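Local coordinates for protein CalG4 (Micromonospora echinospora, PDB 3IA7) that adopts the GT-B fold, in which two Rossmann-like domains face each other, and carries a C-terminal domain resembling that of erythromycin biosynthesis protein CIII, at residues Glu53-Lys58 and Glu95-Asp100; Ala89-Ala94 and Gly116-Ala121; Val236-Gln241 and Val321-Phe326; Ser333-Ile338 and Val345-Gln350. All coordinates share one frame; numbering follows the deposited sequence.

Contact 1: Glu53-Lys58 and Glu95-Asp100; sequences EVVLYK and EEALGD
Flat groups take no part where Val-55 meets Ala-97 and Leu-98. This is a touch of methyl groups, with no ring, amide or carboxylate face between the segments. The aromatic ring of Tyr-57 lies further along 53-58 and is used elsewhere: it packs on Ala-89, Ile-90 and Ala-93, earlier in the same helix. Val-55 points toward the helix and straddles the single methyl of Ala-97. Its CG1 is 3.6 Å from Ala-97 CB, and its CG2 is 3.7 Å from the same CB. This even grip follows from the torsion: CG1 stands anti to the backbone N (chi1 166°), which turns both branches toward the alanine. CG2 also reaches the side chain of Leu-98, lying 4.3 Å from its CD2 in a looser approach. Leu-98 starts off to one side of the strand, and it is the CD2 branch that approaches. The helix stops just beyond. Gly-99 N still bonds to Glu-95 O at 2.8 Å, but Gly-99 leaves the helical conformation with positive phi. The contact is small and at the surface. Strand 53-56 is the outermost strand of the N-terminal parallel sheet and pairs with strand 34-39. The end of helix 75-98 rests on Val-55, while helix 41-49 packs against the neighbouring Val-54.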
loop_
_atom_site.group_PDB
_atom_site.type_symbol
_atom_site.label_atom_id
_atom_site.label_comp_id
_atom_site.label_asym_id
_atom_site.label_seq_id
_atom_site.Cartn_x
_atom_site.Cartn_y
_atom_site.Cartn_z
ATOM N N GLU A 53 18.362 -6.876 -1.194
ATOM C CA GLU A 53 19.042 -8.172 -1.243
ATOM C C GLU A 53 18.883 -8.820 0.119
ATOM O O GLU A 53 18.978 -8.110 1.113
ATOM C CB GLU A 53 20.560 -7.971 -1.431
ATOM C CG GLU A 53 21.001 -7.433 -2.760
ATOM C CD GLU A 53 22.515 -7.223 -2.787
ATOM O OE1 GLU A 53 22.959 -6.109 -3.153
ATOM O OE2 GLU A 53 23.239 -8.165 -2.383
ATOM N N VAL A 54 18.761 -10.145 0.181
ATOM C CA VAL A 54 18.449 -10.831 1.454
ATOM C C VAL A 54 19.686 -11.601 1.974
ATOM O O VAL A 54 20.396 -12.257 1.198
ATOM C CB VAL A 54 17.224 -11.746 1.291
ATOM C CG1 VAL A 54 17.063 -12.809 2.458
ATOM C CG2 VAL A 54 15.936 -10.908 1.196
ATOM N N VAL A 55 19.907 -11.499 3.276
ATOM C CA VAL A 55 20.822 -12.346 4.026
ATOM C C VAL A 55 19.907 -13.183 4.925
ATOM O O VAL A 55 19.193 -12.636 5.803
ATOM C CB VAL A 55 21.779 -11.505 4.902
ATOM C CG1 VAL A 55 22.506 -12.440 5.969
ATOM C CG2 VAL A 55 22.807 -10.769 4.008
ATOM N N LEU A 56 19.893 -14.495 4.710
ATOM C CA LEU A 56 19.014 -15.369 5.537
ATOM C C LEU A 56 19.613 -15.701 6.896
ATOM O O LEU A 56 20.849 -15.890 7.024
ATOM C CB LEU A 56 18.749 -16.717 4.828
ATOM C CG LEU A 56 18.037 -16.602 3.481
ATOM C CD1 LEU A 56 18.008 -18.003 2.840
ATOM C CD2 LEU A 56 16.645 -16.069 3.696
ATOM N N TYR A 57 18.736 -15.772 7.901
ATOM C CA TYR A 57 19.106 -16.338 9.185
ATOM C C TYR A 57 18.049 -17.397 9.539
ATOM O O TYR A 57 16.934 -17.417 8.979
ATOM C CB TYR A 57 19.262 -15.209 10.258
ATOM C CG TYR A 57 17.971 -14.787 10.970
ATOM C CD1 TYR A 57 17.610 -15.358 12.212
ATOM C CD2 TYR A 57 17.088 -13.858 10.391
ATOM C CE1 TYR A 57 16.427 -14.961 12.874
ATOM C CE2 TYR A 57 15.927 -13.462 11.068
ATOM C CZ TYR A 57 15.620 -14.010 12.305
ATOM O OH TYR A 57 14.428 -13.666 12.953
ATOM N N LYS A 58 18.436 -18.268 10.470
ATOM C CA LYS A 58 17.596 -19.306 10.992
ATOM C C LYS A 58 17.034 -18.849 12.335
ATOM O O LYS A 58 17.776 -18.595 13.289
ATOM C CB LYS A 58 18.421 -20.573 11.196
ATOM C CG LYS A 58 17.688 -21.639 12.022
ATOM C CD LYS A 58 16.709 -22.399 11.170
ATOM C CE LYS A 58 16.195 -23.652 11.921
ATOM N NZ LYS A 58 15.046 -24.213 11.118
ATOM N N GLU A 95 27.187 -10.876 10.216
ATOM C CA GLU A 95 28.676 -10.872 10.221
ATOM C C GLU A 95 29.279 -11.858 9.220
ATOM O O GLU A 95 30.203 -11.517 8.472
ATOM C CB GLU A 95 29.187 -11.138 11.610
ATOM C CG GLU A 95 28.856 -9.955 12.562
ATOM C CD GLU A 95 29.641 -10.027 13.862
ATOM O OE1 GLU A 95 30.738 -10.579 13.869
ATOM O OE2 GLU A 95 29.223 -9.469 14.878
ATOM N N GLU A 96 28.720 -13.063 9.175
ATOM C CA GLU A 96 29.183 -14.085 8.245
ATOM C C GLU A 96 28.986 -13.596 6.796
ATOM O O GLU A 96 29.901 -13.699 5.977
ATOM C CB GLU A 96 28.449 -15.418 8.507
ATOM C CG GLU A 96 28.919 -16.629 7.660
ATOM C CD GLU A 96 28.614 -16.468 6.184
ATOM O OE1 GLU A 96 27.450 -16.191 5.796
ATOM O OE2 GLU A 96 29.563 -16.621 5.369
ATOM N N ALA A 97 27.811 -13.052 6.493
ATOM C CA ALA A 97 27.479 -12.592 5.148
ATOM C C ALA A 97 28.247 -11.360 4.661
ATOM O O ALA A 97 28.625 -11.305 3.496
ATOM C CB ALA A 97 25.992 -12.351 4.987
ATOM N N LEU A 98 28.461 -10.393 5.529
ATOM C CA LEU A 98 29.158 -9.183 5.124
ATOM C C LEU A 98 30.687 -9.339 5.267
ATOM O O LEU A 98 31.464 -8.753 4.499
ATOM C CB LEU A 98 28.628 -7.985 5.901
ATOM C CG LEU A 98 27.294 -7.362 5.484
ATOM C CD1 LEU A 98 27.390 -6.656 4.181
ATOM C CD2 LEU A 98 26.114 -8.382 5.422
ATOM N N GLY A 99 31.124 -10.168 6.225
ATOM C CA GLY A 99 32.566 -10.491 6.335
ATOM C C GLY A 99 33.458 -9.253 6.368
ATOM O O GLY A 99 33.272 -8.384 7.200
ATOM N N ASP A 100 34.428 -9.168 5.455
ATOM C CA ASP A 100 35.372 -8.033 5.512
ATOM C C ASP A 100 34.901 -6.798 4.744
ATOM O O ASP A 100 35.694 -5.863 4.526
ATOM C CB ASP A 100 36.791 -8.448 5.052
ATOM C CG ASP A 100 37.514 -9.315 6.067
ATOM O OD1 ASP A 100 37.209 -9.208 7.292
ATOM O OD2 ASP A 100 38.405 -10.120 5.636
#

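Contact 2: Ala89-Ala94 and Gly116-Ala121; sequences AILRAA and GRLLAA
Leu-91 and Ala-94 pack against Leu-118 and Leu-119 where two helices lie side by side on a Rossmann-like parallel sheet. Helix 75-98 leads into strand 105-109. Helix 113-123 follows it, in the beta-alpha-beta crossover to strand 127-131. The two short helical segments run in roughly the same direction, at 32°, with their axes 9.7 Å apart. The tight part is built round Leu-119. Leu-91 CD1 lies 3.6 Å from Leu-119 CG and 3.7 Å from Leu-119 CD2; the two side chains lie alongside, pointing opposite ways. Leu-91 reaches this place because its CG is anti to the backbone N (chi1 178°), which swings the branch across the gap. Leu-118 is held less closely. Leu-91 CD1 is 3.9 Å from its CB, and the two side chains cross obliquely. Tyr-172 and helix 159-170 close over Leu-118, so this looser side is still buried. The outer flank of helix 75-98 is the exposed one: Arg-92 there points away from the interface. Arg-117 also turns its back on it, to a salt bridge with Glu-184 and a cation-pi contact with Tyr-181. At the C-terminal end of 89-94, the methyl of Ala-94 sits at the fork of Leu-119: its CB is 3.7 Å from Leu-119 CD1 and 3.8 Å from Leu-119 CD2.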
loop_
_atom_site.group_PDB
_atom_site.type_symbol
_atom_site.label_atom_id
_atom_site.label_comp_id
_atom_site.label_asym_id
_atom_site.label_seq_id
_atom_site.Cartn_x
_atom_site.Cartn_y
_atom_site.Cartn_z
ATOM N N ALA A 89 21.435 -15.024 16.568
ATOM C CA ALA A 89 21.225 -15.640 15.249
ATOM C C ALA A 89 21.377 -14.601 14.124
ATOM O O ALA A 89 22.059 -14.856 13.129
ATOM C CB ALA A 89 19.850 -16.342 15.194
ATOM N N ILE A 90 20.765 -13.445 14.317
ATOM C CA ILE A 90 20.796 -12.328 13.357
ATOM C C ILE A 90 22.196 -11.721 13.265
ATOM O O ILE A 90 22.736 -11.525 12.151
ATOM C CB ILE A 90 19.748 -11.237 13.757
ATOM C CG1 ILE A 90 18.301 -11.781 13.509
ATOM C CG2 ILE A 90 19.984 -9.895 12.947
ATOM C CD1 ILE A 90 17.256 -11.047 14.273
ATOM N N LEU A 91 22.788 -11.465 14.434
ATOM C CA LEU A 91 24.156 -10.954 14.531
ATOM C C LEU A 91 25.159 -11.870 13.779
ATOM O O LEU A 91 25.939 -11.406 12.926
ATOM C CB LEU A 91 24.503 -10.804 16.048
ATOM C CG LEU A 91 25.885 -10.335 16.503
ATOM C CD1 LEU A 91 26.057 -8.897 16.102
ATOM C CD2 LEU A 91 25.895 -10.442 18.017
ATOM N N ARG A 92 25.134 -13.168 14.059
ATOM C CA ARG A 92 26.063 -14.086 13.387
ATOM C C ARG A 92 25.823 -14.112 11.876
ATOM O O ARG A 92 26.794 -14.199 11.118
ATOM C CB ARG A 92 25.966 -15.527 13.934
ATOM C CG ARG A 92 26.494 -15.647 15.415
ATOM C CD ARG A 92 26.335 -17.049 15.953
ATOM N NE ARG A 92 26.729 -17.097 17.359
ATOM C CZ ARG A 92 26.614 -18.176 18.126
ATOM N NH1 ARG A 92 26.092 -19.313 17.641
ATOM N NH2 ARG A 92 27.015 -18.094 19.385
ATOM N N ALA A 93 24.545 -14.136 11.431
ATOM C CA ALA A 93 24.248 -14.236 9.983
ATOM C C ALA A 93 24.783 -13.019 9.247
ATOM O O ALA A 93 25.318 -13.152 8.165
ATOM C CB ALA A 93 22.757 -14.296 9.722
ATOM N N ALA A 94 24.557 -11.837 9.810
ATOM C CA ALA A 94 24.982 -10.566 9.198
ATOM C C ALA A 94 26.518 -10.493 9.130
ATOM O O ALA A 94 27.070 -10.133 8.092
ATOM C CB ALA A 94 24.477 -9.416 9.994
ATOM N N GLY A 116 21.701 -5.290 16.430
ATOM C CA GLY A 116 21.969 -4.112 15.616
ATOM C C GLY A 116 23.086 -3.269 16.159
ATOM O O GLY A 116 23.959 -2.816 15.427
ATOM N N ARG A 117 23.032 -3.032 17.464
ATOM C CA ARG A 117 24.026 -2.187 18.120
ATOM C C ARG A 117 25.417 -2.870 18.179
ATOM O O ARG A 117 26.434 -2.204 18.045
ATOM C CB ARG A 117 23.551 -1.800 19.518
ATOM C CG ARG A 117 22.297 -0.916 19.489
ATOM C CD ARG A 117 22.017 -0.376 20.880
ATOM N NE ARG A 117 23.136 0.455 21.319
ATOM C CZ ARG A 117 23.462 0.659 22.587
ATOM N NH1 ARG A 117 22.725 0.154 23.561
ATOM N NH2 ARG A 117 24.523 1.390 22.867
ATOM N N LEU A 118 25.444 -4.190 18.348
ATOM C CA LEU A 118 26.739 -4.916 18.319
ATOM C C LEU A 118 27.404 -4.924 16.901
ATOM O O LEU A 118 28.605 -4.805 16.782
ATOM C CB LEU A 118 26.593 -6.325 18.933
ATOM C CG LEU A 118 26.225 -6.287 20.467
ATOM C CD1 LEU A 118 26.134 -7.764 20.954
ATOM C CD2 LEU A 118 27.281 -5.485 21.296
ATOM N N LEU A 119 26.598 -5.068 15.852
ATOM C CA LEU A 119 27.063 -4.996 14.450
ATOM C C LEU A 119 27.672 -3.646 14.225
ATOM O O LEU A 119 28.799 -3.530 13.698
ATOM C CB LEU A 119 25.871 -5.212 13.496
ATOM C CG LEU A 119 25.394 -6.663 13.308
ATOM C CD1 LEU A 119 24.164 -6.615 12.360
ATOM C CD2 LEU A 119 26.488 -7.570 12.685
ATOM N N ALA A 120 26.959 -2.621 14.673
ATOM C CA ALA A 120 27.414 -1.230 14.552
ATOM C C ALA A 120 28.735 -0.992 15.312
ATOM O O ALA A 120 29.620 -0.319 14.796
ATOM C CB ALA A 120 26.313 -0.265 15.064
ATOM N N ALA A 121 28.864 -1.528 16.520
ATOM C CA ALA A 121 30.118 -1.434 17.255
ATOM C C ALA A 121 31.277 -2.156 16.548
ATOM O O ALA A 121 32.336 -1.572 16.339
ATOM C CB ALA A 121 29.931 -1.975 18.688
#

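Contact 3: Val236-Gln241 and Val321-Phe326; sequences VSLGNQ and VLVPHF
Leu-238 and Gln-241 carry the 236-241 side of this contact, meeting Val-323 and Phe-326. Val-236 comes first, in the strand, with its side chain on Phe-248 and Phe-249 of helix 246-256. Ser-237 follows, and its OG receives a weak hydrogen bond from Gly-239 N. At Leu-238 the chain turns its side chain toward 321-326. CD1 sits over the middle of the Phe-326 ring, 3.9 Å from the centroid and 11° off the normal, a CH-pi contact. CD2 rests in the notch where the two partners meet, 3.7 Å from Phe-326 CD2 and 3.8 Å from Val-323 CG2. The same Val-323 methyl lies at the edge of the ring, in its plane. His-325 NE2 lies over the opposite face, toward the rim. Gly-239 has positive phi and turns the chain. Asn-240 is the centre of an inverse gamma turn, and Pro-222 of the second subunit packs on it. Gln-241 then folds back, bent at chi2 (-82°). Its NE2 gives a good hydrogen bond to Leu-238 O, 2.8 Å long and in the carbonyl plane. NE2 also gives a weak one, 3.4 Å long, to Phe-326 O. The two segments leave parallel strands of the C-terminal Rossmann-like sheet, on either side of strand 298-303. The loops are joined mainly by apolar contact of Leu-238 with Phe-326 and Val-323. The amide of Gln-241 is held firmly by its own turn, and spends its other N-H on a looser tie across to the second loop.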
loop_
_atom_site.group_PDB
_atom_site.type_symbol
_atom_site.label_atom_id
_atom_site.label_comp_id
_atom_site.label_asym_id
_atom_site.label_seq_id
_atom_site.Cartn_x
_atom_site.Cartn_y
_atom_site.Cartn_z
ATOM N N VAL A 236 -14.982 -5.787 10.492
ATOM C CA VAL A 236 -14.589 -6.667 11.572
ATOM C C VAL A 236 -13.325 -7.446 11.158
ATOM O O VAL A 236 -13.296 -8.115 10.108
ATOM C CB VAL A 236 -15.680 -7.721 11.905
ATOM C CG1 VAL A 236 -15.169 -8.618 13.074
ATOM C CG2 VAL A 236 -16.999 -7.035 12.249
ATOM N N SER A 237 -12.287 -7.369 11.975
ATOM C CA SER A 237 -11.059 -8.114 11.627
ATOM C C SER A 237 -10.324 -8.530 12.881
ATOM O O SER A 237 -10.200 -7.723 13.782
ATOM C CB SER A 237 -10.159 -7.202 10.796
ATOM O OG SER A 237 -9.000 -7.913 10.408
ATOM N N LEU A 238 -9.790 -9.751 12.939
ATOM C CA LEU A 238 -8.979 -10.159 14.092
ATOM C C LEU A 238 -7.537 -10.439 13.697
ATOM O O LEU A 238 -6.784 -11.054 14.452
ATOM C CB LEU A 238 -9.557 -11.426 14.743
ATOM C CG LEU A 238 -10.960 -11.360 15.381
ATOM C CD1 LEU A 238 -11.253 -12.714 16.102
ATOM C CD2 LEU A 238 -11.066 -10.193 16.346
ATOM N N GLY A 239 -7.175 -10.005 12.499
ATOM C CA GLY A 239 -5.880 -10.289 11.898
ATOM C C GLY A 239 -5.823 -11.675 11.254
ATOM O O GLY A 239 -6.839 -12.370 11.084
ATOM N N ASN A 240 -4.614 -12.073 10.888
ATOM C CA ASN A 240 -4.381 -13.358 10.257
ATOM C C ASN A 240 -4.172 -14.400 11.359
ATOM O O ASN A 240 -3.035 -14.821 11.627
ATOM C CB ASN A 240 -3.153 -13.258 9.358
ATOM C CG ASN A 240 -3.131 -14.297 8.271
ATOM O OD1 ASN A 240 -4.159 -14.636 7.685
ATOM N ND2 ASN A 240 -1.946 -14.796 7.976
ATOM N N GLN A 241 -5.279 -14.763 12.013
ATOM C CA GLN A 241 -5.258 -15.556 13.234
ATOM C C GLN A 241 -4.858 -16.979 12.921
ATOM O O GLN A 241 -5.536 -17.646 12.129
ATOM C CB GLN A 241 -6.638 -15.558 13.909
ATOM C CG GLN A 241 -7.021 -14.261 14.638
ATOM C CD GLN A 241 -6.429 -14.157 16.044
ATOM O OE1 GLN A 241 -6.296 -15.156 16.765
ATOM N NE2 GLN A 241 -6.084 -12.938 16.441
ATOM N N VAL A 321 -13.981 -0.379 18.055
ATOM C CA VAL A 321 -14.335 -1.184 19.210
ATOM C C VAL A 321 -13.282 -2.309 19.244
ATOM O O VAL A 321 -13.030 -2.967 18.220
ATOM C CB VAL A 321 -15.743 -1.753 19.133
ATOM C CG1 VAL A 321 -16.068 -2.606 20.387
ATOM C CG2 VAL A 321 -16.773 -0.583 18.985
ATOM N N LEU A 322 -12.629 -2.441 20.387
ATOM C CA LEU A 322 -11.493 -3.342 20.561
ATOM C C LEU A 322 -11.887 -4.618 21.289
ATOM O O LEU A 322 -12.663 -4.589 22.254
ATOM C CB LEU A 322 -10.364 -2.619 21.301
ATOM C CG LEU A 322 -9.678 -1.518 20.454
ATOM C CD1 LEU A 322 -8.344 -1.167 21.015
ATOM C CD2 LEU A 322 -9.453 -1.844 18.975
ATOM N N VAL A 323 -11.345 -5.737 20.818
ATOM C CA VAL A 323 -11.441 -7.015 21.521
ATOM C C VAL A 323 -9.994 -7.559 21.680
ATOM O O VAL A 323 -9.554 -8.477 20.956
ATOM C CB VAL A 323 -12.431 -7.931 20.802
ATOM C CG1 VAL A 323 -13.901 -7.437 21.070
ATOM C CG2 VAL A 323 -12.168 -8.020 19.292
ATOM N N PRO A 324 -9.221 -6.943 22.597
ATOM C CA PRO A 324 -7.777 -7.209 22.746
ATOM C C PRO A 324 -7.396 -8.600 23.225
ATOM O O PRO A 324 -6.237 -8.996 23.054
ATOM C CB PRO A 324 -7.321 -6.214 23.819
ATOM C CG PRO A 324 -8.422 -5.276 24.035
ATOM C CD PRO A 324 -9.688 -5.913 23.549
ATOM N N HIS A 325 -8.319 -9.320 23.863
ATOM C CA HIS A 325 -7.979 -10.657 24.350
ATOM C C HIS A 325 -7.643 -11.638 23.201
ATOM O O HIS A 325 -7.062 -12.709 23.433
ATOM C CB HIS A 325 -9.086 -11.201 25.250
ATOM C CG HIS A 325 -10.300 -11.673 24.511
ATOM N ND1 HIS A 325 -11.250 -10.811 24.002
ATOM C CD2 HIS A 325 -10.737 -12.926 24.230
ATOM C CE1 HIS A 325 -12.209 -11.512 23.425
ATOM N NE2 HIS A 325 -11.920 -12.798 23.547
ATOM N N PHE A 326 -7.996 -11.263 21.969
ATOM C CA PHE A 326 -7.713 -12.124 20.816
ATOM C C PHE A 326 -6.250 -12.068 20.391
ATOM O O PHE A 326 -5.748 -13.017 19.803
ATOM C CB PHE A 326 -8.658 -11.832 19.638
ATOM C CG PHE A 326 -10.058 -12.359 19.840
ATOM C CD1 PHE A 326 -10.289 -13.724 20.013
ATOM C CD2 PHE A 326 -11.146 -11.491 19.863
ATOM C CE1 PHE A 326 -11.585 -14.204 20.199
ATOM C CE2 PHE A 326 -12.441 -11.967 20.048
ATOM C CZ PHE A 326 -12.661 -13.329 20.216
#

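Contact 4: Ser333-Ile338 and Val345-Gln350; sequences SAERVI and VLRPDQ
Ile-338 and Val-345 make the apolar part of the contact. Ile-338 CD1 lies 3.9 Å from Val-345 CB and equally close to the backbone N of Val-345. The two side chains cross at about a right angle, and the end of the isoleucine meets the base of the valine, with the methyls further off. CG2 of the valine is used elsewhere. It stands over the centre of one face of the Arg-347 guanidinium, and this two-residue step along the extended chain puts both side chains on the same side. Arg-347 reaches back because its chain bends at chi2 (-50°). The fold here is a beta-alpha-beta crossover of the C-terminal Rossmann-like domain: strand 320-322 leads through helix 331-339 to strand 343-345, the outermost strand of the sheet. The charged part is looser. Glu-335 OE2 comes to the edge of the guanidinium, near its plane, but stays 4.2 Å from Arg-347 NH2, too far for a salt bridge. A water spans the gap, giving a 2.8 Å hydrogen bond to Glu-335 OE2. The same water takes a weak bond from Arg-347 NH1, 3.5 Å from its O. Two hydrogen bonds within 345-350 shape the loop. Arg-347 N donates to a lone pair of Gln-350 OE1 at 2.6 Å, and Gln-350 N returns a bond to Arg-347 O at 2.8 Å.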
loop_
_atom_site.group_PDB
_atom_site.type_symbol
_atom_site.label_atom_id
_atom_site.label_comp_id
_atom_site.label_asym_id
_atom_site.label_seq_id
_atom_site.Cartn_x
_atom_site.Cartn_y
_atom_site.Cartn_z
ATOM N N SER A 333 -1.195 -1.140 22.698
ATOM C CA SER A 333 -1.952 -0.282 21.743
ATOM C C SER A 333 -3.384 -0.140 22.151
ATOM O O SER A 333 -3.893 0.956 22.179
ATOM C CB SER A 333 -1.893 -0.794 20.313
ATOM O OG SER A 333 -1.795 -2.208 20.319
ATOM N N ALA A 334 -4.038 -1.256 22.495
ATOM C CA ALA A 334 -5.392 -1.191 22.982
ATOM C C ALA A 334 -5.535 -0.255 24.189
ATOM O O ALA A 334 -6.453 0.546 24.241
ATOM C CB ALA A 334 -5.935 -2.600 23.319
ATOM N N GLU A 335 -4.653 -0.372 25.172
ATOM C CA GLU A 335 -4.795 0.496 26.339
ATOM C C GLU A 335 -4.616 1.960 25.937
ATOM O O GLU A 335 -5.318 2.830 26.431
ATOM C CB GLU A 335 -3.821 0.103 27.463
ATOM C CG GLU A 335 -4.112 -1.260 28.124
ATOM C CD GLU A 335 -5.476 -1.368 28.850
ATOM O OE1 GLU A 335 -6.036 -0.323 29.290
ATOM O OE2 GLU A 335 -5.980 -2.522 28.999
ATOM N N ARG A 336 -3.694 2.228 25.011
ATOM C CA ARG A 336 -3.497 3.603 24.520
ATOM C C ARG A 336 -4.752 4.170 23.826
ATOM O O ARG A 336 -5.163 5.287 24.093
ATOM C CB ARG A 336 -2.245 3.711 23.640
ATOM C CG ARG A 336 -1.843 5.168 23.284
ATOM C CD ARG A 336 -1.209 5.959 24.482
ATOM N NE ARG A 336 -0.711 7.238 23.996
ATOM C CZ ARG A 336 -0.753 8.384 24.654
ATOM N NH1 ARG A 336 -1.254 8.429 25.883
ATOM N NH2 ARG A 336 -0.304 9.484 24.064
ATOM N N VAL A 337 -5.388 3.372 22.980
ATOM C CA VAL A 337 -6.640 3.767 22.336
ATOM C C VAL A 337 -7.714 4.146 23.366
ATOM O O VAL A 337 -8.364 5.173 23.225
ATOM C CB VAL A 337 -7.139 2.671 21.372
ATOM C CG1 VAL A 337 -8.545 2.916 20.916
ATOM C CG2 VAL A 337 -6.154 2.576 20.155
ATOM N N ILE A 338 -7.885 3.327 24.394
ATOM C CA ILE A 338 -8.862 3.627 25.466
ATOM C C ILE A 338 -8.441 4.878 26.253
ATOM O O ILE A 338 -9.254 5.768 26.503
ATOM C CB ILE A 338 -9.028 2.410 26.432
ATOM C CG1 ILE A 338 -9.456 1.116 25.700
ATOM C CG2 ILE A 338 -9.942 2.741 27.627
ATOM C CD1 ILE A 338 -10.463 1.279 24.540
ATOM N N VAL A 345 -13.737 -0.783 24.418
ATOM C CA VAL A 345 -13.231 -2.133 24.536
ATOM C C VAL A 345 -14.358 -3.062 24.986
ATOM O O VAL A 345 -15.157 -2.695 25.841
ATOM C CB VAL A 345 -12.016 -2.182 25.495
ATOM C CG1 VAL A 345 -12.397 -1.786 26.936
ATOM C CG2 VAL A 345 -11.345 -3.555 25.472
ATOM N N LEU A 346 -14.437 -4.253 24.384
ATOM C CA LEU A 346 -15.321 -5.304 24.888
ATOM C C LEU A 346 -14.481 -6.383 25.550
ATOM O O LEU A 346 -13.427 -6.755 25.032
ATOM C CB LEU A 346 -16.130 -5.937 23.764
ATOM C CG LEU A 346 -17.274 -5.119 23.122
ATOM C CD1 LEU A 346 -17.709 -5.772 21.848
ATOM C CD2 LEU A 346 -18.428 -5.041 24.085
ATOM N N ARG A 347 -14.951 -6.878 26.686
ATOM C CA ARG A 347 -14.304 -8.049 27.315
ATOM C C ARG A 347 -14.873 -9.373 26.824
ATOM O O ARG A 347 -15.937 -9.386 26.203
ATOM C CB ARG A 347 -14.342 -7.977 28.853
ATOM C CG ARG A 347 -13.629 -6.745 29.434
ATOM C CD ARG A 347 -12.207 -6.530 28.886
ATOM N NE ARG A 347 -11.635 -5.270 29.364
ATOM C CZ ARG A 347 -10.371 -4.878 29.188
ATOM N NH1 ARG A 347 -9.494 -5.658 28.550
ATOM N NH2 ARG A 347 -9.977 -3.697 29.662
ATOM N N PRO A 348 -14.149 -10.488 27.084
ATOM C CA PRO A 348 -14.624 -11.832 26.773
ATOM C C PRO A 348 -16.067 -12.101 27.215
ATOM O O PRO A 348 -16.806 -12.738 26.462
ATOM C CB PRO A 348 -13.648 -12.728 27.553
ATOM C CG PRO A 348 -12.383 -11.984 27.493
ATOM C CD PRO A 348 -12.789 -10.539 27.674
ATOM N N ASP A 349 -16.481 -11.632 28.394
ATOM C CA ASP A 349 -17.876 -11.855 28.801
ATOM C C ASP A 349 -18.897 -10.934 28.126
ATOM O O ASP A 349 -20.091 -11.065 28.332
ATOM C CB ASP A 349 -18.100 -11.931 30.326
ATOM C CG ASP A 349 -17.209 -10.988 31.157
ATOM O OD1 ASP A 349 -16.507 -10.086 30.648
ATOM O OD2 ASP A 349 -17.214 -11.190 32.394
ATOM N N GLN A 350 -18.423 -10.038 27.274
ATOM C CA GLN A 350 -19.280 -9.022 26.691
ATOM C C GLN A 350 -19.517 -9.256 25.197
ATOM O O GLN A 350 -19.782 -8.326 24.459
ATOM C CB GLN A 350 -18.701 -7.631 26.999
ATOM C CG GLN A 350 -18.430 -7.462 28.501
ATOM C CD GLN A 350 -17.711 -6.185 28.925
ATOM O OE1 GLN A 350 -16.697 -5.804 28.358
ATOM N NE2 GLN A 350 -18.226 -5.549 29.988
HETATM O O HOH W 1 -7.266 -3.658 26.781
#

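In the fold
Contacts 1 and 2 lie in the N-terminal domain and share helix 75-98. Their centres are 10 Å apart, and Glu-95 CG touches Leu-119 CD2 at 3.4 Å. Contacts 3 and 4 are equally close to each other in the C-terminal domain, where the Leu-322 O and Leu-346 N pair is a probable hydrogen bond. Strand 320-322 of contact 3 leads in the chain to helix 331-339 of contact 4. The two groups lie on opposite sides of the chain's centre. Contact 2 is buried and purely apolar. Contact 1 is apolar too, but small and at the surface. Contact 3, partly buried, adds a ring and an amide. Contact 4, at the surface, adds charges and water.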